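Local coordinates for hypothetical protein (Nostoc punctiforme, PDB 2O62) that is of unknown function, but belongs to the DUF3598 family and combines two calycin-type beta regions in one chain, at residues A[5-13]-A[43-51]; A[12-20]-A[32-41]. All coordinates share one frame; numbering follows the deposited sequence. Where two conformers were deposited one is given.

Interaction 1 (A[5-13]-A[43-51])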
loop_
_atom_site.group_PDB
_atom_site.type_symbol
_atom_site.label_atom_id
_atom_site.label_comp_id
_atom_site.label_asym_id
_atom_site.label_seq_id
_atom_site.Cartn_x
_atom_site.Cartn_y
_atom_site.Cartn_z
ATOM N N GLN A 5 -14.464 10.021 -8.486
ATOM C CA GLN A 5 -13.147 9.396 -8.645
ATOM C C GLN A 5 -12.169 10.258 -9.450
ATOM O O GLN A 5 -11.037 10.330 -9.120
ATOM C CB GLN A 5 -13.279 7.999 -9.243
ATOM C CG GLN A 5 -13.895 7.024 -8.262
ATOM C CD GLN A 5 -12.888 6.656 -7.232
ATOM O OE1 GLN A 5 -11.886 6.064 -7.555
ATOM N NE2 GLN A 5 -13.143 7.042 -5.981
ATOM N N TRP A 6 -12.632 10.934 -10.487
ATOM C CA TRP A 6 -11.787 11.812 -11.276
ATOM C C TRP A 6 -11.259 12.972 -10.445
ATOM O O TRP A 6 -10.074 13.283 -10.505
ATOM C CB TRP A 6 -12.556 12.320 -12.471
ATOM C CG TRP A 6 -11.713 13.159 -13.423
ATOM C CD1 TRP A 6 -11.742 14.533 -13.568
ATOM C CD2 TRP A 6 -10.734 12.679 -14.333
ATOM N NE1 TRP A 6 -10.833 14.920 -14.516
ATOM C CE2 TRP A 6 -10.183 13.806 -14.988
ATOM C CE3 TRP A 6 -10.245 11.392 -14.657
ATOM C CZ2 TRP A 6 -9.184 13.688 -15.935
ATOM C CZ3 TRP A 6 -9.261 11.275 -15.597
ATOM C CH2 TRP A 6 -8.721 12.422 -16.225
ATOM N N GLU A 7 -12.129 13.580 -9.647
ATOM C CA GLU A 7 -11.720 14.667 -8.776
ATOM C C GLU A 7 -10.697 14.218 -7.743
ATOM O O GLU A 7 -9.771 14.965 -7.439
ATOM C CB GLU A 7 -12.937 15.291 -8.119
ATOM C CG GLU A 7 -13.745 16.063 -9.131
ATOM C CD GLU A 7 -15.216 16.259 -8.744
ATOM O OE1 GLU A 7 -15.700 15.639 -7.758
ATOM O OE2 GLU A 7 -15.897 17.038 -9.460
ATOM N N CYS A 8 -10.869 13.011 -7.205
ATOM C CA CYS A 8 -9.862 12.435 -6.310
ATOM C C CYS A 8 -8.524 12.267 -6.999
ATOM O O CYS A 8 -7.468 12.588 -6.447
ATOM C CB CYS A 8 -10.309 11.084 -5.782
ATOM S SG CYS A 8 -11.773 11.065 -4.771
ATOM N N PHE A 9 -8.560 11.739 -8.213
ATOM C CA PHE A 9 -7.368 11.572 -9.020
ATOM C C PHE A 9 -6.655 12.911 -9.177
ATOM O O PHE A 9 -5.453 12.958 -9.002
ATOM C CB PHE A 9 -7.753 10.939 -10.354
ATOM C CG PHE A 9 -6.662 10.917 -11.401
ATOM C CD1 PHE A 9 -5.373 10.553 -11.100
ATOM C CD2 PHE A 9 -6.992 11.199 -12.716
ATOM C CE1 PHE A 9 -4.393 10.480 -12.075
ATOM C CE2 PHE A 9 -6.027 11.145 -13.715
ATOM C CZ PHE A 9 -4.719 10.780 -13.391
ATOM N N LEU A 10 -7.393 13.981 -9.466
ATOM C CA LEU A 10 -6.784 15.295 -9.615
ATOM C C LEU A 10 -6.034 15.827 -8.400
ATOM O O LEU A 10 -5.221 16.748 -8.535
ATOM C CB LEU A 10 -7.847 16.302 -10.036
ATOM C CG LEU A 10 -8.527 16.030 -11.371
ATOM C CD1 LEU A 10 -9.568 17.120 -11.646
ATOM C CD2 LEU A 10 -7.547 15.972 -12.533
ATOM N N GLN A 11 -6.287 15.275 -7.218
ATOM C CA GLN A 11 -5.482 15.595 -6.043
ATOM C C GLN A 11 -4.003 15.282 -6.220
ATOM O O GLN A 11 -3.167 15.777 -5.442
ATOM C CB GLN A 11 -6.005 14.878 -4.786
ATOM C CG GLN A 11 -7.394 15.344 -4.335
ATOM C CD GLN A 11 -7.400 16.840 -4.064
ATOM O OE1 GLN A 11 -7.982 17.610 -4.803
ATOM N NE2 GLN A 11 -6.669 17.254 -3.060
ATOM N N ASN A 12 -3.675 14.409 -7.167
ATOM C CA ASN A 12 -2.297 14.042 -7.461
ATOM C C ASN A 12 -1.586 15.014 -8.447
ATOM O O ASN A 12 -0.411 14.808 -8.792
ATOM C CB ASN A 12 -2.244 12.627 -8.057
ATOM C CG ASN A 12 -2.559 11.547 -7.038
ATOM O OD1 ASN A 12 -1.689 11.159 -6.340
ATOM N ND2 ASN A 12 -3.820 11.098 -6.941
ATOM N N LEU A 13 -2.273 16.028 -8.977
ATOM C CA LEU A 13 -1.600 16.860 -9.956
ATOM C C LEU A 13 -0.348 17.507 -9.305
ATOM O O LEU A 13 -0.393 17.949 -8.147
ATOM C CB LEU A 13 -2.495 17.937 -10.493
ATOM C CG LEU A 13 -3.676 17.451 -11.272
ATOM C CD1 LEU A 13 -4.415 18.646 -11.820
ATOM C CD2 LEU A 13 -3.215 16.554 -12.407
ATOM N N ASN A 43 -7.289 21.106 -20.627
ATOM C CA ASN A 43 -8.673 21.318 -21.022
ATOM C C ASN A 43 -9.631 21.293 -19.847
ATOM O O ASN A 43 -10.495 20.440 -19.755
ATOM C CB ASN A 43 -9.093 20.317 -22.123
ATOM C CG ASN A 43 -8.248 20.470 -23.386
ATOM O OD1 ASN A 43 -7.535 19.541 -23.774
ATOM N ND2 ASN A 43 -8.266 21.665 -23.987
ATOM N N ASN A 44 -9.499 22.306 -18.997
ATOM C CA ASN A 44 -10.235 22.411 -17.728
ATOM C C ASN A 44 -10.255 21.108 -16.945
ATOM O O ASN A 44 -11.325 20.668 -16.477
ATOM C CB ASN A 44 -11.653 22.932 -17.916
ATOM C CG ASN A 44 -12.318 23.271 -16.581
ATOM O OD1 ASN A 44 -11.638 23.542 -15.587
ATOM N ND2 ASN A 44 -13.614 23.161 -16.528
ATOM N N ASN A 45 -9.071 20.511 -16.831
ATOM C CA ASN A 45 -8.811 19.243 -16.128
ATOM C C ASN A 45 -9.654 18.077 -16.593
ATOM O O ASN A 45 -9.937 17.166 -15.837
ATOM C CB ASN A 45 -8.921 19.373 -14.601
ATOM C CG ASN A 45 -7.859 20.272 -14.005
ATOM O OD1 ASN A 45 -6.756 20.407 -14.536
ATOM N ND2 ASN A 45 -8.194 20.885 -12.874
ATOM N N GLN A 46 -10.037 18.097 -17.846
ATOM C CA GLN A 46 -10.784 17.002 -18.426
ATOM C C GLN A 46 -9.839 15.928 -18.988
ATOM O O GLN A 46 -10.279 14.834 -19.297
ATOM C CB GLN A 46 -11.664 17.536 -19.538
ATOM C CG GLN A 46 -12.785 18.511 -19.068
ATOM C CD GLN A 46 -13.674 18.999 -20.231
ATOM O OE1 GLN A 46 -13.379 20.004 -20.907
ATOM N NE2 GLN A 46 -14.777 18.289 -20.454
ATOM N N THR A 47 -8.574 16.280 -19.194
ATOM C CA THR A 47 -7.527 15.348 -19.636
ATOM C C THR A 47 -6.405 15.496 -18.631
ATOM O O THR A 47 -6.131 16.623 -18.215
ATOM C CB THR A 47 -6.928 15.776 -20.987
ATOM O OG1 THR A 47 -7.905 15.701 -22.035
ATOM C CG2 THR A 47 -5.724 14.883 -21.362
ATOM N N VAL A 48 -5.772 14.396 -18.201
ATOM C CA VAL A 48 -4.521 14.479 -17.446
ATOM C C VAL A 48 -3.362 13.886 -18.261
ATOM O O VAL A 48 -3.455 12.739 -18.732
ATOM C CB VAL A 48 -4.599 13.761 -16.095
ATOM C CG1 VAL A 48 -3.240 13.720 -15.469
ATOM C CG2 VAL A 48 -5.546 14.491 -15.130
ATOM N N ARG A 49 -2.301 14.671 -18.466
ATOM C CA ARG A 49 -1.114 14.181 -19.135
ATOM C C ARG A 49 -0.065 13.773 -18.116
ATOM O O ARG A 49 0.283 14.531 -17.204
ATOM C CB ARG A 49 -0.514 15.218 -20.048
ATOM C CG ARG A 49 0.807 14.756 -20.660
ATOM C CD ARG A 49 1.380 15.815 -21.544
ATOM N NE ARG A 49 0.543 15.920 -22.713
ATOM C CZ ARG A 49 0.366 17.025 -23.433
ATOM N NH1 ARG A 49 0.966 18.162 -23.099
ATOM N NH2 ARG A 49 -0.446 16.988 -24.491
ATOM N N LEU A 50 0.429 12.554 -18.275
ATOM C CA LEU A 50 1.460 12.022 -17.408
ATOM C C LEU A 50 2.778 11.963 -18.159
ATOM O O LEU A 50 2.821 11.433 -19.261
ATOM C CB LEU A 50 1.055 10.631 -16.953
ATOM C CG LEU A 50 2.039 9.852 -16.067
ATOM C CD1 LEU A 50 1.287 8.989 -15.112
ATOM C CD2 LEU A 50 3.034 8.995 -16.875
ATOM N N THR A 51 3.843 12.549 -17.591
ATOM C CA THR A 51 5.172 12.509 -18.220
ATOM C C THR A 51 6.085 11.940 -17.146
ATOM O O THR A 51 6.347 12.624 -16.169
ATOM C CB THR A 51 5.674 13.892 -18.679
ATOM O OG1 THR A 51 4.736 14.495 -19.583
ATOM C CG2 THR A 51 6.995 13.762 -19.424
#

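Interaction 2 (A[12-20]-A[32-41])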
loop_
_atom_site.group_PDB
_atom_site.type_symbol
_atom_site.label_atom_id
_atom_site.label_comp_id
_atom_site.label_asym_id
_atom_site.label_seq_id
_atom_site.Cartn_x
_atom_site.Cartn_y
_atom_site.Cartn_z
ATOM N N ASN A 12 -3.675 14.409 -7.167
ATOM C CA ASN A 12 -2.297 14.042 -7.461
ATOM C C ASN A 12 -1.586 15.014 -8.447
ATOM O O ASN A 12 -0.411 14.808 -8.792
ATOM C CB ASN A 12 -2.244 12.627 -8.057
ATOM C CG ASN A 12 -2.559 11.547 -7.038
ATOM O OD1 ASN A 12 -1.689 11.159 -6.340
ATOM N ND2 ASN A 12 -3.820 11.098 -6.941
ATOM N N LEU A 13 -2.273 16.028 -8.977
ATOM C CA LEU A 13 -1.600 16.860 -9.956
ATOM C C LEU A 13 -0.348 17.507 -9.305
ATOM O O LEU A 13 -0.393 17.949 -8.147
ATOM C CB LEU A 13 -2.495 17.937 -10.493
ATOM C CG LEU A 13 -3.676 17.451 -11.272
ATOM C CD1 LEU A 13 -4.415 18.646 -11.820
ATOM C CD2 LEU A 13 -3.215 16.554 -12.407
ATOM N N GLY A 14 0.728 17.596 -10.077
ATOM C CA GLY A 14 1.970 18.221 -9.613
ATOM C C GLY A 14 3.174 17.530 -10.220
ATOM O O GLY A 14 3.045 16.713 -11.136
ATOM N N VAL A 15 4.352 17.849 -9.698
ATOM C CA VAL A 15 5.587 17.274 -10.196
ATOM C C VAL A 15 6.188 16.476 -9.040
ATOM O O VAL A 15 6.538 17.048 -8.027
ATOM C CB VAL A 15 6.565 18.340 -10.679
ATOM C CG1 VAL A 15 7.843 17.719 -11.168
ATOM C CG2 VAL A 15 5.939 19.179 -11.773
ATOM N N TRP A 16 6.210 15.159 -9.194
ATOM C CA TRP A 16 6.627 14.249 -8.154
ATOM C C TRP A 16 8.012 13.756 -8.535
ATOM O O TRP A 16 8.194 13.058 -9.543
ATOM C CB TRP A 16 5.642 13.090 -8.009
ATOM C CG TRP A 16 4.299 13.505 -7.589
ATOM C CD1 TRP A 16 3.189 13.639 -8.386
ATOM C CD2 TRP A 16 3.907 13.902 -6.289
ATOM N NE1 TRP A 16 2.112 14.044 -7.632
ATOM C CE2 TRP A 16 2.518 14.228 -6.344
ATOM C CE3 TRP A 16 4.571 13.963 -5.058
ATOM C CZ2 TRP A 16 1.801 14.638 -5.228
ATOM C CZ3 TRP A 16 3.859 14.379 -3.944
ATOM C CH2 TRP A 16 2.480 14.701 -4.031
ATOM N N GLU A 17 8.987 14.084 -7.684
ATOM C CA GLU A 17 10.364 13.693 -7.887
ATOM C C GLU A 17 10.774 12.643 -6.868
ATOM O O GLU A 17 10.289 12.631 -5.755
ATOM C CB GLU A 17 11.261 14.903 -7.735
ATOM C CG GLU A 17 10.976 15.990 -8.748
ATOM C CD GLU A 17 12.152 16.897 -8.914
ATOM O OE1 GLU A 17 12.348 17.733 -8.004
ATOM O OE2 GLU A 17 12.881 16.761 -9.935
ATOM N N GLY A 18 11.655 11.745 -7.255
ATOM C CA GLY A 18 12.164 10.786 -6.314
ATOM C C GLY A 18 12.848 9.642 -6.995
ATOM O O GLY A 18 13.756 9.846 -7.781
ATOM N N SER A 19 12.421 8.433 -6.655
ATOM C CA SER A 19 12.899 7.238 -7.350
ATOM C C SER A 19 11.930 6.094 -7.359
ATOM O O SER A 19 10.989 6.075 -6.557
ATOM C CB SER A 19 14.191 6.733 -6.709
ATOM O OG SER A 19 13.981 6.226 -5.426
ATOM N N PHE A 20 12.228 5.137 -8.240
ATOM C CA PHE A 20 11.583 3.828 -8.279
ATOM C C PHE A 20 12.618 2.822 -7.853
ATOM O O PHE A 20 13.634 2.696 -8.514
ATOM C CB PHE A 20 11.176 3.477 -9.708
ATOM C CG PHE A 20 9.937 4.201 -10.217
ATOM C CD1 PHE A 20 9.845 5.578 -10.185
ATOM C CD2 PHE A 20 8.910 3.511 -10.840
ATOM C CE1 PHE A 20 8.726 6.240 -10.676
ATOM C CE2 PHE A 20 7.792 4.195 -11.355
ATOM C CZ PHE A 20 7.714 5.530 -11.276
ATOM N N ASP A 32 17.565 0.863 -8.262
ATOM C CA ASP A 32 16.925 2.144 -8.004
ATOM C C ASP A 32 17.200 3.088 -9.168
ATOM O O ASP A 32 18.318 3.134 -9.675
ATOM C CB ASP A 32 17.485 2.715 -6.733
ATOM C CG ASP A 32 17.071 4.122 -6.522
ATOM O OD1 ASP A 32 15.972 4.309 -5.936
ATOM O OD2 ASP A 32 17.829 5.031 -7.006
ATOM N N THR A 33 16.182 3.845 -9.576
ATOM C CA THR A 33 16.307 4.758 -10.691
ATOM C C THR A 33 15.632 6.045 -10.307
ATOM O O THR A 33 14.445 6.033 -9.937
ATOM C CB THR A 33 15.639 4.211 -11.949
ATOM O OG1 THR A 33 16.099 2.878 -12.199
ATOM C CG2 THR A 33 15.944 5.116 -13.137
ATOM N N SER A 34 16.356 7.153 -10.415
ATOM C CA SER A 34 15.768 8.439 -10.119
ATOM C C SER A 34 14.662 8.783 -11.131
ATOM O O SER A 34 14.693 8.404 -12.329
ATOM C CB SER A 34 16.857 9.537 -10.013
ATOM O OG SER A 34 17.380 9.852 -11.301
ATOM N N SER A 35 13.664 9.485 -10.621
ATOM C CA SER A 35 12.434 9.748 -11.375
ATOM C C SER A 35 11.862 11.161 -11.173
ATOM O O SER A 35 12.073 11.830 -10.142
ATOM C CB SER A 35 11.393 8.694 -11.015
ATOM O OG SER A 35 10.998 8.802 -9.662
ATOM N N ARG A 36 11.191 11.625 -12.237
ATOM C CA ARG A 36 10.385 12.842 -12.217
ATOM C C ARG A 36 9.098 12.487 -12.957
ATOM O O ARG A 36 9.144 12.032 -14.109
ATOM C CB ARG A 36 11.099 14.002 -12.926
ATOM C CG ARG A 36 10.491 15.374 -12.674
ATOM C CD ARG A 36 11.421 16.531 -13.126
ATOM N NE ARG A 36 10.735 17.832 -13.150
ATOM C CZ ARG A 36 10.973 18.872 -12.343
ATOM N NH1 ARG A 36 11.913 18.828 -11.393
ATOM N NH2 ARG A 36 10.259 19.979 -12.501
ATOM N N LEU A 37 7.965 12.665 -12.274
ATOM C CA LEU A 37 6.649 12.295 -12.788
ATOM C C LEU A 37 5.817 13.543 -12.730
ATOM O O LEU A 37 5.492 14.050 -11.666
ATOM C CB LEU A 37 6.017 11.184 -11.958
ATOM C CG LEU A 37 4.761 10.480 -12.502
ATOM C CD1 LEU A 37 4.619 9.165 -11.778
ATOM C CD2 LEU A 37 3.552 11.225 -12.305
ATOM N N CYS A 38 5.495 14.033 -13.899
ATOM C CA CYS A 38 4.639 15.210 -13.994
ATOM C C CYS A 38 3.232 14.784 -14.371
ATOM O O CYS A 38 3.006 14.092 -15.338
ATOM C CB CYS A 38 5.148 16.252 -14.987
ATOM S SG CYS A 38 4.055 17.708 -15.141
ATOM N N LEU A 39 2.288 15.185 -13.535
ATOM C CA LEU A 39 0.867 14.997 -13.810
ATOM C C LEU A 39 0.293 16.387 -13.946
ATOM O O LEU A 39 0.256 17.179 -12.995
ATOM C CB LEU A 39 0.122 14.267 -12.696
ATOM C CG LEU A 39 0.350 12.778 -12.490
ATOM C CD1 LEU A 39 -0.352 12.308 -11.204
ATOM C CD2 LEU A 39 -0.202 11.995 -13.703
ATOM N N GLU A 40 -0.173 16.686 -15.136
ATOM C CA GLU A 40 -0.728 17.983 -15.399
ATOM C C GLU A 40 -2.121 17.855 -15.999
ATOM O O GLU A 40 -2.382 16.966 -16.795
ATOM C CB GLU A 40 0.184 18.740 -16.339
ATOM C CG GLU A 40 0.277 18.203 -17.746
ATOM C CD GLU A 40 1.459 18.803 -18.521
ATOM O OE1 GLU A 40 1.597 20.055 -18.499
ATOM O OE2 GLU A 40 2.237 18.013 -19.142
ATOM N N GLY A 41 -3.016 18.764 -15.619
ATOM C CA GLY A 41 -4.354 18.780 -16.163
ATOM C C GLY A 41 -4.408 19.674 -17.371
ATOM O O GLY A 41 -3.750 20.732 -17.406
HETATM O O HOH W 1 8.653 10.076 -9.549
HETATM O O HOH W 2 14.373 0.886 -10.670
#

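Interaction 1 (A[5-13]-A[43-51])
W6 and F9 both set CG anti to the backbone N (chi1 -175° and 170°), which brings their rings within touch of 43-51, while L10, its CG beside the backbone N, sets CD2 over a face of the indole and CD1 3.8 Å from N45 CB. The indole NE1 gives its hydrogen to N45 O at 2.8 Å, a fairly straight bond (156°) with the oxygen lying in the ring plane. Farther along the six-membered ring, W6 CZ2 comes to 3.8 Å from V48 CG2. F9 CD2 shares with L10 CD2 the covering of that indole face, which steadies the tilt of the ring. V48 is the common target of the apolar groups. Its CG2 meets L10 CD2 at 3.6 Å and F9 CE2 at 3.7 Å, and L13 CD2 closes in more loosely at 4.1 Å. A leucine in place of W6 would probably leave N45 O without its indole donor and open a gap beside V48 CG2 and at the edge of the F9 ring. F9 O accepts both N12 N and N12 ND2 from the same face, linking N12 back to F9 by two bonds. In the other segment, the type I' turn from N43 to Q46 runs into a classic beta bulge, Q46 and T47 both facing L42. The short helix 5-10 thus packs on this turn and the first residues of strand 47-54, with Q5 and F9 also reaching F73, an arrangement that probably resembles the N-terminal helical turn closing a barrel end in lipocalin-like folds.

Interaction 2 (A[12-20]-A[32-41])
F20 lays one edge of its ring against S35, CD1 lying 3.6 Å from S35 CB with S35 OG close to the ring plane. The serine hydroxyl sits between its own backbone N and carbonyl carbon (chi1 66°), and from there donates to a water, 2.7 Å from OG, that in turn donates to W16 O. That carbonyl also accepts L37 N, so two donors hold it. W16, with CG beside its backbone N, turns its indole back along its own strand, and NE1 bonds N12 O at 2.9 Å, nearly straight (167°); R104 adds a cation-pi contact to this ring and also bonds N12 OD1. L39 CD1 packs 3.7 Å from N12 CB. At the other end of the pairing, S19 OG donates to D32 OD1 at 2.8 Å on the syn lone pair, an oxygen that S21 OG shares. V15, E17 and R36 occupy the reverse face, where V15 CG1 sits over one face of the R36 guanidinium, toward its rim, and E17 OE2 meets R36 NH1 at its edge, the carboxylate and guanidinium planes 81° apart, in a salt bridge whose hydrogen bond is weak; both charged side chains were modelled in two conformers, so this detail is tentative. G14 and G18 have backbone angles at which a CB would press on the preceding carbonyl oxygen. The backbone pairs run antiparallel: G14 with L39, W16 with L37, G18 with S35 and F20 with T33 are hydrogen-bonded, with non-hydrogen-bonded pairs between them. Together they form a beta hairpin, the first of the up-and-down meander, consistent with a calycin-like fold.

From the N terminus, helix 5-10 leads through N12 and L13, residues used by both interactions, into strand 14-23. The chain then turns back as strand 29-42, and interaction 2 closes this first hairpin loop. A tight turn then leads to strand 47-54, whose start returns to the helix in interaction 1, so the loop closed by interaction 2 is nested within the longer one closed by interaction 1. The two also meet directly: strands 29-42 and 47-54 are sheet neighbours, with probable hydrogen bonds from R49 N to E40 O and from C38 N to T51 O. Helix, first hairpin and third strand are thereby tied into one part of the N-terminal sheet.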